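Thiamine-binding periplasmic protein (Escherichia coli, PDB 2QRY) captures thiamine, thiamine phosphate and thiamine diphosphate with high affinity in the periplasm and serves the ThiBPQ ABC transporter in thiamine import. Local coordinates at residues V42-F47 / N52-L57; V81-D86 / Q263-F268. One frame throughout, in Å; residues are numbered along the deposited sequence.

Contact 1: V42-F47 / N52-L57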
# COMPACT_ATOMS: atom_id res chain seq x y z
N VAL A 42 -13.54 12.41 -2.45
CA VAL A 42 -13.49 13.33 -1.32
C VAL A 42 -12.31 14.29 -1.45
O VAL A 42 -12.48 15.51 -1.34
CB VAL A 42 -13.37 12.58 0.02
CG1 VAL A 42 -13.39 13.58 1.18
CG2 VAL A 42 -14.50 11.58 0.15
N VAL A 43 -11.11 13.75 -1.67
CA VAL A 43 -9.92 14.58 -1.81
C VAL A 43 -10.05 15.52 -3.00
O VAL A 43 -9.66 16.68 -2.94
CB VAL A 43 -8.65 13.71 -1.99
CG1 VAL A 43 -7.52 14.54 -2.57
CG2 VAL A 43 -8.23 13.13 -0.65
N LYS A 44 -10.61 15.01 -4.09
CA LYS A 44 -10.78 15.80 -5.30
C LYS A 44 -11.58 17.07 -5.04
O LYS A 44 -11.08 18.17 -5.25
CB LYS A 44 -11.48 14.96 -6.38
CG LYS A 44 -11.81 15.71 -7.66
CD LYS A 44 -12.43 14.77 -8.68
CE LYS A 44 -13.03 15.52 -9.87
NZ LYS A 44 -12.01 16.20 -10.72
N LYS A 45 -12.83 16.92 -4.59
CA LYS A 45 -13.66 18.09 -4.34
C LYS A 45 -13.07 19.00 -3.27
O LYS A 45 -13.26 20.22 -3.31
CB LYS A 45 -15.07 17.67 -3.95
CG LYS A 45 -15.28 17.36 -2.49
CD LYS A 45 -16.77 17.25 -2.18
CE LYS A 45 -17.52 18.53 -2.58
NZ LYS A 45 -18.96 18.49 -2.21
N ALA A 46 -12.35 18.42 -2.32
CA ALA A 46 -11.74 19.20 -1.25
C ALA A 46 -10.57 20.03 -1.76
O ALA A 46 -10.27 21.10 -1.24
CB ALA A 46 -11.28 18.28 -0.12
N PHE A 47 -9.88 19.52 -2.78
CA PHE A 47 -8.75 20.23 -3.34
C PHE A 47 -9.25 21.28 -4.32
O PHE A 47 -8.79 22.42 -4.29
CB PHE A 47 -7.80 19.27 -4.06
CG PHE A 47 -6.59 19.94 -4.64
CD1 PHE A 47 -5.64 20.53 -3.80
CD2 PHE A 47 -6.39 19.97 -6.01
CE1 PHE A 47 -4.50 21.15 -4.34
CE2 PHE A 47 -5.26 20.59 -6.56
CZ PHE A 47 -4.31 21.18 -5.72
N ASN A 52 -8.46 26.53 -7.10
CA ASN A 52 -9.06 26.48 -8.43
C ASN A 52 -8.23 25.71 -9.46
O ASN A 52 -7.10 26.08 -9.77
CB ASN A 52 -9.30 27.90 -8.95
CG ASN A 52 -8.03 28.71 -9.03
OD1 ASN A 52 -7.43 29.05 -8.00
ND2 ASN A 52 -7.60 29.04 -10.24
N CYS A 53 -8.82 24.64 -9.98
CA CYS A 53 -8.18 23.79 -10.98
C CYS A 53 -8.99 22.51 -11.10
O CYS A 53 -9.90 22.28 -10.31
CB CYS A 53 -6.75 23.42 -10.55
SG CYS A 53 -6.70 22.14 -9.28
N GLU A 54 -8.65 21.68 -12.07
CA GLU A 54 -9.35 20.42 -12.24
C GLU A 54 -8.41 19.28 -11.88
O GLU A 54 -7.50 18.96 -12.64
CB GLU A 54 -9.86 20.25 -13.67
CG GLU A 54 -10.62 18.94 -13.87
CD GLU A 54 -11.22 18.79 -15.25
OE1 GLU A 54 -10.48 18.92 -16.25
OE2 GLU A 54 -12.45 18.55 -15.34
N LEU A 55 -8.63 18.70 -10.70
CA LEU A 55 -7.81 17.58 -10.25
C LEU A 55 -8.26 16.34 -10.99
O LEU A 55 -9.40 15.91 -10.85
CB LEU A 55 -7.97 17.35 -8.75
CG LEU A 55 -7.08 16.26 -8.17
CD1 LEU A 55 -5.63 16.74 -8.17
CD2 LEU A 55 -7.52 15.92 -6.77
N LYS A 56 -7.36 15.75 -11.78
CA LYS A 56 -7.70 14.57 -12.55
C LYS A 56 -6.98 13.33 -12.01
O LYS A 56 -5.81 13.11 -12.31
CB LYS A 56 -7.36 14.80 -14.02
CG LYS A 56 -8.20 14.01 -14.99
CD LYS A 56 -8.17 14.62 -16.38
CE LYS A 56 -8.83 16.00 -16.40
NZ LYS A 56 -8.88 16.59 -17.78
N LEU A 57 -7.69 12.55 -11.20
CA LEU A 57 -7.15 11.34 -10.61
C LEU A 57 -7.32 10.16 -11.55
O LEU A 57 -8.43 9.72 -11.83
CB LEU A 57 -7.85 11.05 -9.28
CG LEU A 57 -7.38 11.93 -8.12
CD1 LEU A 57 -8.36 11.84 -6.95
CD2 LEU A 57 -5.98 11.50 -7.71
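Cys53, just ahead of the strand, sets its sulfur against the ring of Phe47: SG lies 3.4 Å from CE2, oblique to the ring, in a sulfur-aromatic contact. The CA-CB bond of Cys53 is directed at the helix and carries the sulfur to the ring. At Glu54 the side chain turns away from the helix, and its carboxylate pairs weakly with Lys56 in a salt bridge on the side of the strand turned from the helix. Leu55 has the largest share of the buried area. One branch, CD1, reaches CD2 of Phe47 at 4.0 Å, the two side chains crossing at about a right angle; the other, CD2, presses on the helix backbone, 3.6 Å from CA of Lys44. The axes of helix 42-47 and strand 54-57 run nearly antiparallel, at 163°, and strand 54-59 pairs in parallel with strand 24-29, so that helix 40-48 lies in the connection of a beta-alpha-beta crossover. The carbonyl of Leu55 also accepts the one hydrogen bond between the segments, from Lys44 NZ at 2.6 Å, with a C=O...N angle of 153° and the donor tilted somewhat from the carbonyl plane. Lys44 runs extended until chi4 (66°) bends the ammonium, which Glu48 also engages in a salt bridge. Leu57 ends the row with CD1 4.4 Å from Lys44 CB.

Contact 2: V81-D86 / Q263-F268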
# COMPACT_ATOMS: atom_id res chain seq x y z
N VAL A 81 1.71 14.35 -10.86
CA VAL A 81 1.99 13.72 -9.58
C VAL A 81 1.67 12.22 -9.62
O VAL A 81 0.70 11.81 -10.26
CB VAL A 81 1.13 14.34 -8.44
CG1 VAL A 81 1.45 13.66 -7.12
CG2 VAL A 81 1.38 15.82 -8.33
N VAL A 82 2.50 11.42 -8.96
CA VAL A 82 2.25 9.99 -8.88
C VAL A 82 1.92 9.70 -7.42
O VAL A 82 2.79 9.81 -6.56
CB VAL A 82 3.50 9.16 -9.26
CG1 VAL A 82 3.24 7.69 -8.96
CG2 VAL A 82 3.82 9.35 -10.74
N LEU A 83 0.66 9.36 -7.15
CA LEU A 83 0.22 9.07 -5.79
C LEU A 83 0.00 7.56 -5.60
O LEU A 83 -0.78 6.94 -6.31
CB LEU A 83 -1.07 9.82 -5.49
CG LEU A 83 -1.69 9.71 -4.09
CD1 LEU A 83 -2.43 11.00 -3.75
CD2 LEU A 83 -2.61 8.49 -4.01
N GLY A 84 0.71 6.96 -4.65
CA GLY A 84 0.52 5.54 -4.44
C GLY A 84 1.78 4.69 -4.46
O GLY A 84 1.68 3.47 -4.51
N LEU A 85 2.95 5.31 -4.45
CA LEU A 85 4.18 4.52 -4.40
C LEU A 85 4.35 4.36 -2.90
O LEU A 85 3.50 4.81 -2.15
CB LEU A 85 5.37 5.30 -4.96
CG LEU A 85 5.35 5.70 -6.43
CD1 LEU A 85 6.64 6.44 -6.76
CD2 LEU A 85 5.22 4.46 -7.30
N ASP A 86 5.40 3.70 -2.45
CA ASP A 86 5.58 3.59 -1.00
C ASP A 86 7.04 3.53 -0.59
O ASP A 86 7.94 3.61 -1.43
CB ASP A 86 4.79 2.40 -0.42
CG ASP A 86 5.43 1.05 -0.69
OD1 ASP A 86 6.57 1.01 -1.22
OD2 ASP A 86 4.79 0.03 -0.37
N GLN A 263 2.81 21.09 -6.42
CA GLN A 263 3.32 21.30 -5.08
C GLN A 263 2.25 21.74 -4.09
O GLN A 263 2.34 21.46 -2.90
CB GLN A 263 4.49 22.29 -5.14
CG GLN A 263 5.55 21.78 -6.09
CD GLN A 263 6.76 22.69 -6.22
OE1 GLN A 263 6.64 23.87 -6.56
NE2 GLN A 263 7.94 22.13 -5.96
N LYS A 264 1.23 22.43 -4.59
CA LYS A 264 0.15 22.86 -3.71
C LYS A 264 -0.67 21.62 -3.37
O LYS A 264 -1.30 21.54 -2.32
CB LYS A 264 -0.72 23.93 -4.38
CG LYS A 264 0.02 25.23 -4.66
CD LYS A 264 -0.88 26.45 -4.56
CE LYS A 264 -1.92 26.50 -5.67
NZ LYS A 264 -2.75 27.74 -5.57
N PHE A 265 -0.66 20.65 -4.28
CA PHE A 265 -1.40 19.41 -4.04
C PHE A 265 -0.67 18.56 -3.02
O PHE A 265 -1.29 17.92 -2.18
CB PHE A 265 -1.58 18.63 -5.34
CG PHE A 265 -2.24 17.30 -5.14
CD1 PHE A 265 -1.47 16.16 -4.92
CD2 PHE A 265 -3.62 17.20 -5.12
CE1 PHE A 265 -2.08 14.94 -4.68
CE2 PHE A 265 -4.24 15.98 -4.87
CZ PHE A 265 -3.47 14.85 -4.65
N LEU A 266 0.66 18.55 -3.09
CA LEU A 266 1.47 17.77 -2.16
C LEU A 266 1.39 18.32 -0.73
O LEU A 266 1.36 17.56 0.23
CB LEU A 266 2.93 17.72 -2.63
CG LEU A 266 3.17 16.94 -3.93
CD1 LEU A 266 4.63 17.05 -4.34
CD2 LEU A 266 2.77 15.48 -3.75
N GLN A 267 1.35 19.64 -0.60
CA GLN A 267 1.26 20.27 0.72
C GLN A 267 -0.13 20.03 1.29
O GLN A 267 -0.28 19.69 2.46
CB GLN A 267 1.52 21.78 0.62
CG GLN A 267 1.54 22.51 1.96
CD GLN A 267 2.75 22.15 2.81
OE1 GLN A 267 3.90 22.31 2.39
NE2 GLN A 267 2.49 21.67 4.03
N PHE A 268 -1.13 20.22 0.45
CA PHE A 268 -2.52 20.03 0.83
C PHE A 268 -2.79 18.58 1.21
O PHE A 268 -3.73 18.27 1.95
CB PHE A 268 -3.42 20.47 -0.33
CG PHE A 268 -4.79 19.86 -0.31
CD1 PHE A 268 -5.04 18.66 -0.98
CD2 PHE A 268 -5.83 20.47 0.38
CE1 PHE A 268 -6.30 18.08 -0.97
CE2 PHE A 268 -7.10 19.90 0.41
CZ PHE A 268 -7.34 18.70 -0.27
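Leu83 lays its CD1 methyl against the rim of the Phe265 ring, near the ring plane and 4.1 Å from CE1; CZ is equally close, so the methyl sits astride one bond of the ring edge. The two side chains cross at about a right angle. Two residues earlier on the same face of the strand, Val81, whose CB is directed at the helix, brings CG1 to 4.1 Å from Leu266 CD2 and, more loosely and obliquely, to 4.4 Å from Phe265 CD1. Leu266 slides past Val81 in the opposite direction. Its first torsion, -67°, places CG opposite the carbonyl carbon, and from there CD2 extends to the valine. This is helix-on-sheet packing within the alpha/beta fold of a periplasmic solute-binding protein: strand 81-86 runs between strand 24-29, parallel to it, and strand 243-252, antiparallel, while helix 259-269 lies over one face; the axis of its segment 263-268 passes 10.3 Å from that of the strand, at 24°. On the other face Val82 and Leu85 touch helix 63-73. Beyond Leu83, Gly84 and Leu85 both face Val249 in a G1 beta bulge. The side chain of Leu83 is about 9 Å from the bound thiamin phosphate.

Overall arrangement
Contact 1 closes within a short stretch of chain, whereas contact 2 joins segments 177 residues apart, and it opens only after contact 1 is complete. Their centres are 12 Å apart, and both rest on one sheet, in which strand 24-29 lies between strands 54-59 and 81-86. Helix 259-269 bridges them: Phe265 packs edge-to-face with the ring of Phe47 and touches Leu55, and Phe268 meets Phe47 with the planes at about 50°. The two contacts thereby share one apolar core, an example of a helix from far along the sequence packing against a layer built from the N-terminal strands. Contact 1 lies away from the thiamine sites; contact 2 extends this core towards the ligand.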